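Local atomic coordinates of dihydrolipoyl dehydrogenase (Elizabethkingia anophelis NUHP1, PDB entry 6UZI), a protein that probably oxidises dihydrolipoyl groups on lysines of partner proteins with NAD(+) as acceptor, using bound FAD and a redox-active disulfide. Residues K257-D262 against D267-G272. Residues are numbered along the deposited sequence; the frame is centred on the assembly and turned at random.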
# COMPACT_ATOMS: atom_id res chain seq x y z
N LYS A 257 -24.73 -15.86 27.66
CA LYS A 257 -23.88 -15.97 28.83
C LYS A 257 -22.78 -16.99 28.54
O LYS A 257 -23.06 -18.16 28.26
CB LYS A 257 -24.70 -16.38 30.06
CG LYS A 257 -23.93 -16.37 31.36
CD LYS A 257 -24.86 -16.42 32.55
CE LYS A 257 -24.55 -17.60 33.45
NZ LYS A 257 -25.27 -17.45 34.74
N VAL A 258 -21.53 -16.55 28.62
CA VAL A 258 -20.37 -17.39 28.36
C VAL A 258 -19.70 -17.69 29.70
O VAL A 258 -19.26 -16.77 30.39
CB VAL A 258 -19.39 -16.71 27.39
CG1 VAL A 258 -18.12 -17.53 27.21
CG2 VAL A 258 -20.05 -16.44 26.06
N THR A 259 -19.65 -18.97 30.07
CA THR A 259 -19.02 -19.39 31.32
C THR A 259 -17.70 -20.08 31.02
O THR A 259 -17.61 -20.85 30.06
CB THR A 259 -19.94 -20.31 32.15
OG1 THR A 259 -20.32 -21.46 31.38
CG2 THR A 259 -21.17 -19.57 32.62
N ALA A 260 -16.68 -19.81 31.84
CA ALA A 260 -15.34 -20.31 31.58
C ALA A 260 -14.52 -20.29 32.87
O ALA A 260 -14.97 -19.83 33.91
CB ALA A 260 -14.65 -19.46 30.49
N LYS A 261 -13.28 -20.79 32.77
CA LYS A 261 -12.32 -20.73 33.86
C LYS A 261 -11.03 -20.13 33.32
O LYS A 261 -10.64 -20.40 32.18
CB LYS A 261 -12.07 -22.11 34.48
CG LYS A 261 -13.21 -22.59 35.35
CD LYS A 261 -12.86 -23.87 36.10
CE LYS A 261 -14.01 -24.35 36.98
NZ LYS A 261 -14.26 -23.45 38.15
N ASP A 262 -10.37 -19.32 34.15
CA ASP A 262 -9.17 -18.60 33.74
C ASP A 262 -7.93 -19.42 34.06
O ASP A 262 -8.02 -20.56 34.54
CB ASP A 262 -9.14 -17.21 34.39
CG ASP A 262 -9.02 -17.27 35.92
OD1 ASP A 262 -8.89 -18.37 36.50
OD2 ASP A 262 -9.08 -16.19 36.55
N ASP A 267 -13.64 -18.99 38.20
CA ASP A 267 -14.80 -18.90 37.32
C ASP A 267 -14.88 -17.53 36.66
O ASP A 267 -14.54 -16.51 37.26
CB ASP A 267 -16.07 -19.18 38.11
CG ASP A 267 -16.26 -20.65 38.42
OD1 ASP A 267 -15.48 -21.47 37.89
OD2 ASP A 267 -17.17 -20.98 39.20
N VAL A 268 -15.32 -17.52 35.41
CA VAL A 268 -15.48 -16.30 34.62
C VAL A 268 -16.84 -16.32 33.95
O VAL A 268 -17.28 -17.35 33.43
CB VAL A 268 -14.36 -16.19 33.57
CG1 VAL A 268 -14.54 -14.95 32.72
CG2 VAL A 268 -12.99 -16.20 34.26
N VAL A 269 -17.52 -15.17 33.96
CA VAL A 269 -18.83 -15.03 33.32
C VAL A 269 -18.83 -13.76 32.47
O VAL A 269 -18.49 -12.68 32.96
CB VAL A 269 -19.97 -14.96 34.36
CG1 VAL A 269 -21.30 -14.73 33.66
CG2 VAL A 269 -20.03 -16.24 35.18
N VAL A 270 -19.22 -13.90 31.20
CA VAL A 270 -19.33 -12.77 30.28
C VAL A 270 -20.71 -12.80 29.65
O VAL A 270 -21.15 -13.84 29.15
CB VAL A 270 -18.24 -12.78 29.19
CG1 VAL A 270 -18.23 -11.45 28.46
CG2 VAL A 270 -16.87 -13.06 29.76
N GLU A 271 -21.38 -11.65 29.64
CA GLU A 271 -22.72 -11.54 29.08
C GLU A 271 -22.70 -10.51 27.95
O GLU A 271 -22.08 -9.45 28.07
CB GLU A 271 -23.73 -11.12 30.15
CG GLU A 271 -24.20 -12.27 31.04
CD GLU A 271 -25.31 -11.86 31.98
OE1 GLU A 271 -25.29 -10.70 32.46
OE2 GLU A 271 -26.20 -12.69 32.26
N GLY A 272 -23.36 -10.85 26.85
CA GLY A 272 -23.54 -9.94 25.75
C GLY A 272 -24.87 -10.22 25.07
O GLY A 272 -25.60 -11.14 25.46
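Val258 and Val270 exchange two backbone hydrogen bonds, Val258 N to Val270 O at 2.8 Å and Val270 N to Val258 O at 3.0 Å, and Ala260 repeats the exchange with Val268. The pattern is that of a beta hairpin, its strands running antiparallel at 157°. The two reciprocal pairs are not equally straight. Val258 N aims at Val270 O with an N-H...O angle of 173°, whereas near the turn Val268 N reaches Ala260 O at 146°. All four carbonyls take a second, weaker contact from a CA-H: Val270 O from Lys257, Val258 O from Val269, Val268 O from Thr259 and Ala260 O from Asp267. The backbone groups of Thr259 point away from 267-272 and bond to Ser247 and Gly248 of strand 245-252, which makes 255-261 the middle strand of a three-stranded sheet.

The two faces differ in chemistry. Val258, Ala260, Val268 and Val270 form a largely buried face, Val268 near the turn being less enclosed; Ile186 and Met241 of the parallel sheet carrying the predicted NAD(+) site receive the valines. On the other face, Lys261 NZ and Asp267 OD1 pair as a salt bridge, modelled too close for its exact geometry to be trusted. Lys257 crosses Val269 with its CG 3.9 Å from Val269 CG1, while Lys257 NZ stays 5.4 Å from Glu271 OE2, too far for a salt bridge. Beyond the strand, Asp262 OD1 accepts the amide of Glu266 within the turn. The paired amides and carbonyls thus let a mostly apolar face be buried without stranding those polar atoms, while the charges remain on the outer face.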